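Local coordinates for protein cytochrome P450 268A2 Cyp268A2 (Mycobacterium marinum, PDB 6BLD) that belongs to the cytochrome P450 family of haem-thiolate proteins and holds a haem together with a second bound ligand in its interior, at residues F33-P47 with D58-I70. Sequence-based numbering, arbitrary orientation.
Sequences FSELRAERPVSWHPP and DPGFWAVTRRADI
Asp58 starts the contact by packing its carboxylate against the Pro47 ring, while OD1 accepts Gly60 N in an Asx turn. Asn90 and Lys331 hold its OD2. The Gly60 backbone runs across one face of the Trp44 indole, with Trp44 CH2 3.6 Å from Gly60 C. Phe61 opens an antiparallel ladder, exchanging two backbone hydrogen bonds with His45. Phe61 CG stands between the backbone N and the carbonyl carbon (chi1 67°), which turns the ring face to His45 CB. Pro46 O meets the ring edge. Trp62 presents its face to the edge of Trp44 in a T-shaped stack, planes at 61°. Val42 CG1 packs at Trp62 CE3, and Glu330 takes the indole N-H. Ala63 and Ser43 form a hydrogen-bonded pair; the bond from Ala63 N to Ser43 O is short (2.6 Å) and nearly straight, the return bond longer. Ala63 CB touches the His45 imidazole, whose NE2 is hydrogen-bonded to Ser43 OG. Thr65 OG1 donates to a lone pair of Pro41 O at 3.0 Å, and Thr65 CG2 reaches Leu36. Arg66 grips Arg37 O side-on with NE (2.7 Å) and NH2 (2.8 Å), and Pro41 CG lies over the guanidinium centre. A water joins Arg66 N, Pro41 O and Asp69 OD2. The hairpin edges the mixed beta-sheet of the P450 fold: strand 42-45 is outermost, strand 61-64 lies between it and parallel strand 331-335, and helices 26-39 and 67-75 flank the Thr65 end.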
loop_
_atom_site.group_PDB
_atom_site.type_symbol
_atom_site.label_atom_id
_atom_site.label_comp_id
_atom_site.label_asym_id
_atom_site.label_seq_id
_atom_site.Cartn_x
_atom_site.Cartn_y
_atom_site.Cartn_z
ATOM N N PHE A 33 12.089 2.784 -16.060
ATOM C CA PHE A 33 12.734 2.033 -14.988
ATOM C C PHE A 33 13.751 1.039 -15.532
ATOM O O PHE A 33 14.762 0.762 -14.875
ATOM C CB PHE A 33 11.681 1.302 -14.153
ATOM C CG PHE A 33 10.809 2.214 -13.337
ATOM C CD1 PHE A 33 11.360 3.260 -12.615
ATOM C CD2 PHE A 33 9.438 2.021 -13.288
ATOM C CE1 PHE A 33 10.559 4.098 -11.862
ATOM C CE2 PHE A 33 8.631 2.856 -12.536
ATOM C CZ PHE A 33 9.194 3.896 -11.823
ATOM N N SER A 34 13.505 0.493 -16.725
ATOM C CA SER A 34 14.411 -0.505 -17.288
ATOM C C SER A 34 15.760 0.110 -17.639
ATOM O O SER A 34 16.813 -0.458 -17.319
ATOM C CB SER A 34 13.777 -1.153 -18.519
ATOM O OG SER A 34 14.626 -2.150 -19.061
ATOM N N GLU A 35 15.751 1.270 -18.303
ATOM C CA GLU A 35 17.007 1.913 -18.680
ATOM C C GLU A 35 17.796 2.341 -17.451
ATOM O O GLU A 35 19.025 2.211 -17.416
ATOM C CB GLU A 35 16.744 3.114 -19.588
ATOM C CG GLU A 35 17.988 3.958 -19.848
ATOM C CD GLU A 35 17.755 5.067 -20.856
ATOM O OE1 GLU A 35 18.544 6.037 -20.868
ATOM O OE2 GLU A 35 16.787 4.969 -21.636
ATOM N N LEU A 36 17.107 2.860 -16.433
ATOM C CA LEU A 36 17.785 3.233 -15.197
ATOM C C LEU A 36 18.393 2.012 -14.519
ATOM O O LEU A 36 19.574 2.016 -14.158
ATOM C CB LEU A 36 16.810 3.946 -14.260
ATOM C CG LEU A 36 16.355 5.336 -14.709
ATOM C CD1 LEU A 36 15.334 5.900 -13.737
ATOM C CD2 LEU A 36 17.544 6.273 -14.848
ATOM N N ARG A 37 17.600 0.948 -14.352
ATOM C CA ARG A 37 18.120 -0.276 -13.751
ATOM C C ARG A 37 19.362 -0.776 -14.476
ATOM O O ARG A 37 20.266 -1.337 -13.847
ATOM C CB ARG A 37 17.047 -1.369 -13.755
ATOM C CG ARG A 37 16.023 -1.257 -12.635
ATOM C CD ARG A 37 15.230 -2.548 -12.465
ATOM N NE ARG A 37 14.845 -3.130 -13.749
ATOM C CZ ARG A 37 13.692 -2.888 -14.368
ATOM N NH1 ARG A 37 12.799 -2.074 -13.823
ATOM N NH2 ARG A 37 13.433 -3.462 -15.535
ATOM N N ALA A 38 19.435 -0.571 -15.790
ATOM C CA ALA A 38 20.553 -1.101 -16.558
ATOM C C ALA A 38 21.757 -0.164 -16.525
ATOM O O ALA A 38 22.892 -0.609 -16.322
ATOM C CB ALA A 38 20.118 -1.372 -18.000
ATOM N N GLU A 39 21.532 1.136 -16.719
ATOM C CA GLU A 39 22.627 2.086 -16.891
ATOM C C GLU A 39 22.945 2.882 -15.630
ATOM O O GLU A 39 24.112 2.977 -15.237
ATOM C CB GLU A 39 22.312 3.048 -18.045
ATOM C CG GLU A 39 21.728 2.389 -19.294
ATOM C CD GLU A 39 22.683 1.424 -19.980
ATOM O OE1 GLU A 39 23.878 1.382 -19.616
ATOM O OE2 GLU A 39 22.231 0.702 -20.896
ATOM N N ARG A 40 21.937 3.478 -14.993
ATOM C CA ARG A 40 22.135 4.342 -13.827
ATOM C C ARG A 40 21.142 3.941 -12.745
ATOM O O ARG A 40 20.125 4.618 -12.532
ATOM C CB ARG A 40 21.986 5.817 -14.206
ATOM C CG ARG A 40 22.810 6.223 -15.423
ATOM C CD ARG A 40 22.496 7.639 -15.887
ATOM N NE ARG A 40 21.112 7.797 -16.327
ATOM C CZ ARG A 40 20.630 7.344 -17.482
ATOM N NH1 ARG A 40 19.357 7.544 -17.791
ATOM N NH2 ARG A 40 21.418 6.692 -18.326
ATOM N N PRO A 41 21.408 2.839 -12.035
ATOM C CA PRO A 41 20.416 2.322 -11.074
ATOM C C PRO A 41 20.123 3.263 -9.921
ATOM O O PRO A 41 19.046 3.160 -9.320
ATOM C CB PRO A 41 21.056 1.016 -10.580
ATOM C CG PRO A 41 22.519 1.186 -10.839
ATOM C CD PRO A 41 22.618 2.002 -12.091
ATOM N N VAL A 42 21.040 4.165 -9.585
ATOM C CA VAL A 42 20.833 5.169 -8.546
ATOM C C VAL A 42 21.081 6.521 -9.203
ATOM O O VAL A 42 22.232 6.897 -9.457
ATOM C CB VAL A 42 21.748 4.954 -7.335
ATOM C CG1 VAL A 42 21.549 6.065 -6.315
ATOM C CG2 VAL A 42 21.483 3.590 -6.706
ATOM N N SER A 43 20.006 7.255 -9.483
ATOM C CA SER A 43 20.081 8.490 -10.248
ATOM C C SER A 43 19.421 9.626 -9.477
ATOM O O SER A 43 18.550 9.410 -8.631
ATOM C CB SER A 43 19.419 8.335 -11.623
ATOM O OG SER A 43 18.096 7.840 -11.497
ATOM N N TRP A 44 19.845 10.847 -9.799
ATOM C CA TRP A 44 19.381 12.062 -9.138
ATOM C C TRP A 44 18.343 12.755 -10.013
ATOM O O TRP A 44 18.564 12.944 -11.215
ATOM C CB TRP A 44 20.563 12.995 -8.861
ATOM C CG TRP A 44 20.220 14.266 -8.138
ATOM C CD1 TRP A 44 20.208 15.527 -8.662
ATOM C CD2 TRP A 44 19.862 14.403 -6.757
ATOM N NE1 TRP A 44 19.859 16.439 -7.695
ATOM C CE2 TRP A 44 19.639 15.775 -6.518
ATOM C CE3 TRP A 44 19.701 13.500 -5.703
ATOM C CZ2 TRP A 44 19.265 16.263 -5.267
ATOM C CZ3 TRP A 44 19.329 13.987 -4.461
ATOM C CH2 TRP A 44 19.117 15.356 -4.255
ATOM N N HIS A 45 17.224 13.138 -9.412
ATOM C CA HIS A 45 16.090 13.694 -10.131
ATOM C C HIS A 45 15.548 14.895 -9.372
ATOM O O HIS A 45 15.732 15.001 -8.155
ATOM C CB HIS A 45 14.981 12.648 -10.312
ATOM C CG HIS A 45 15.398 11.458 -11.115
ATOM N ND1 HIS A 45 15.029 11.284 -12.432
ATOM C CD2 HIS A 45 16.154 10.383 -10.791
ATOM C CE1 HIS A 45 15.542 10.153 -12.884
ATOM N NE2 HIS A 45 16.229 9.588 -11.908
ATOM N N PRO A 46 14.884 15.819 -10.064
ATOM C CA PRO A 46 14.223 16.938 -9.378
ATOM C C PRO A 46 12.974 16.467 -8.652
ATOM O O PRO A 46 12.458 15.377 -8.939
ATOM C CB PRO A 46 13.874 17.896 -10.527
ATOM C CG PRO A 46 13.758 17.013 -11.719
ATOM C CD PRO A 46 14.788 15.936 -11.530
ATOM N N PRO A 47 12.455 17.256 -7.711
ATOM C CA PRO A 47 11.277 16.824 -6.946
ATOM C C PRO A 47 10.055 16.647 -7.837
ATOM O O PRO A 47 10.008 17.090 -8.985
ATOM C CB PRO A 47 11.070 17.958 -5.934
ATOM C CG PRO A 47 12.387 18.663 -5.865
ATOM C CD PRO A 47 12.971 18.554 -7.238
ATOM N N ASP A 58 13.714 21.554 -1.101
ATOM C CA ASP A 58 13.844 20.232 -1.696
ATOM C C ASP A 58 14.629 20.312 -2.996
ATOM O O ASP A 58 14.094 20.807 -3.999
ATOM C CB ASP A 58 12.464 19.628 -1.946
ATOM C CG ASP A 58 12.522 18.140 -2.224
ATOM O OD1 ASP A 58 13.638 17.582 -2.268
ATOM O OD2 ASP A 58 11.449 17.527 -2.399
ATOM N N PRO A 59 15.887 19.856 -3.034
ATOM C CA PRO A 59 16.645 19.907 -4.293
ATOM C C PRO A 59 16.365 18.742 -5.214
ATOM O O PRO A 59 16.659 18.838 -6.413
ATOM C CB PRO A 59 18.105 19.902 -3.820
ATOM C CG PRO A 59 18.063 19.126 -2.547
ATOM C CD PRO A 59 16.713 19.383 -1.910
ATOM N N GLY A 60 15.808 17.665 -4.705
ATOM C CA GLY A 60 15.506 16.517 -5.523
ATOM C C GLY A 60 15.503 15.253 -4.681
ATOM O O GLY A 60 15.231 15.297 -3.482
ATOM N N PHE A 61 15.810 14.140 -5.342
ATOM C CA PHE A 61 15.811 12.840 -4.687
ATOM C C PHE A 61 16.665 11.876 -5.496
ATOM O O PHE A 61 16.926 12.090 -6.682
ATOM C CB PHE A 61 14.389 12.289 -4.528
ATOM C CG PHE A 61 13.723 11.936 -5.830
ATOM C CD1 PHE A 61 13.008 12.888 -6.538
ATOM C CD2 PHE A 61 13.811 10.651 -6.348
ATOM C CE1 PHE A 61 12.396 12.566 -7.737
ATOM C CE2 PHE A 61 13.201 10.327 -7.545
ATOM C CZ PHE A 61 12.494 11.285 -8.240
ATOM N N TRP A 62 17.089 10.804 -4.832
ATOM C CA TRP A 62 17.801 9.706 -5.469
ATOM C C TRP A 62 16.807 8.613 -5.837
ATOM O O TRP A 62 16.036 8.158 -4.987
ATOM C CB TRP A 62 18.880 9.141 -4.545
ATOM C CG TRP A 62 20.086 10.014 -4.397
ATOM C CD1 TRP A 62 20.389 10.821 -3.339
ATOM C CD2 TRP A 62 21.161 10.159 -5.332
ATOM N NE1 TRP A 62 21.585 11.463 -3.560
ATOM C CE2 TRP A 62 22.078 11.073 -4.777
ATOM C CE3 TRP A 62 21.435 9.607 -6.588
ATOM C CZ2 TRP A 62 23.248 11.447 -5.433
ATOM C CZ3 TRP A 62 22.598 9.980 -7.237
ATOM C CH2 TRP A 62 23.490 10.890 -6.658
ATOM N N ALA A 63 16.829 8.191 -7.098
ATOM C CA ALA A 63 15.936 7.144 -7.579
ATOM C C ALA A 63 16.611 5.788 -7.413
ATOM O O ALA A 63 17.691 5.555 -7.966
ATOM C CB ALA A 63 15.557 7.385 -9.039
ATOM N N VAL A 64 15.976 4.899 -6.652
ATOM C CA VAL A 64 16.483 3.556 -6.394
ATOM C C VAL A 64 15.578 2.579 -7.132
ATOM O O VAL A 64 14.418 2.382 -6.749
ATOM C CB VAL A 64 16.533 3.241 -4.894
ATOM C CG1 VAL A 64 17.031 1.825 -4.671
ATOM C CG2 VAL A 64 17.416 4.241 -4.175
ATOM N N THR A 65 16.114 1.947 -8.179
ATOM C CA THR A 65 15.314 1.151 -9.097
ATOM C C THR A 65 15.565 -0.350 -9.017
ATOM O O THR A 65 14.684 -1.124 -9.398
ATOM C CB THR A 65 15.559 1.610 -10.543
ATOM O OG1 THR A 65 16.960 1.551 -10.828
ATOM C CG2 THR A 65 15.064 3.037 -10.742
ATOM N N ARG A 66 16.732 -0.778 -8.543
ATOM C CA ARG A 66 17.053 -2.196 -8.470
ATOM C C ARG A 66 16.548 -2.798 -7.165
ATOM O O ARG A 66 16.532 -2.141 -6.120
ATOM C CB ARG A 66 18.561 -2.417 -8.600
ATOM C CG ARG A 66 19.075 -2.297 -10.026
ATOM C CD ARG A 66 20.553 -2.638 -10.119
ATOM N NE ARG A 66 21.059 -2.490 -11.480
ATOM C CZ ARG A 66 22.348 -2.523 -11.807
ATOM N NH1 ARG A 66 23.267 -2.701 -10.868
ATOM N NH2 ARG A 66 22.717 -2.380 -13.073
ATOM N N ARG A 67 16.132 -4.065 -7.238
ATOM C CA ARG A 67 15.557 -4.723 -6.068
ATOM C C ARG A 67 16.568 -4.831 -4.934
ATOM O O ARG A 67 16.238 -4.562 -3.774
ATOM C CB ARG A 67 15.029 -6.107 -6.448
ATOM C CG ARG A 67 14.356 -6.842 -5.302
ATOM C CD ARG A 67 14.849 -8.275 -5.192
ATOM N NE ARG A 67 14.602 -8.831 -3.866
ATOM C CZ ARG A 67 15.555 -9.123 -2.987
ATOM N NH1 ARG A 67 16.829 -8.916 -3.291
ATOM N NH2 ARG A 67 15.233 -9.625 -1.803
ATOM N N ALA A 68 17.806 -5.223 -5.248
ATOM C CA ALA A 68 18.823 -5.366 -4.210
ATOM C C ALA A 68 19.087 -4.042 -3.503
ATOM O O ALA A 68 19.261 -4.008 -2.279
ATOM C CB ALA A 68 20.114 -5.922 -4.808
ATOM N N ASP A 69 19.115 -2.939 -4.253
ATOM C CA ASP A 69 19.342 -1.638 -3.634
ATOM C C ASP A 69 18.142 -1.191 -2.810
ATOM O O ASP A 69 18.308 -0.522 -1.784
ATOM C CB ASP A 69 19.676 -0.597 -4.702
ATOM C CG ASP A 69 21.032 -0.831 -5.342
ATOM O OD1 ASP A 69 21.933 -1.348 -4.651
ATOM O OD2 ASP A 69 21.197 -0.495 -6.535
ATOM N N ILE A 70 16.929 -1.550 -3.243
ATOM C CA ILE A 70 15.733 -1.245 -2.463
ATOM C C ILE A 70 15.775 -1.972 -1.125
ATOM O O ILE A 70 15.422 -1.409 -0.081
ATOM C CB ILE A 70 14.471 -1.599 -3.273
ATOM C CG1 ILE A 70 14.250 -0.569 -4.382
ATOM C CG2 ILE A 70 13.246 -1.709 -2.369
ATOM C CD1 ILE A 70 13.108 -0.902 -5.304
HETATM O O HOH W 1 17.832 5.221 -11.023
HETATM O O HOH W 2 18.927 0.803 -7.563
#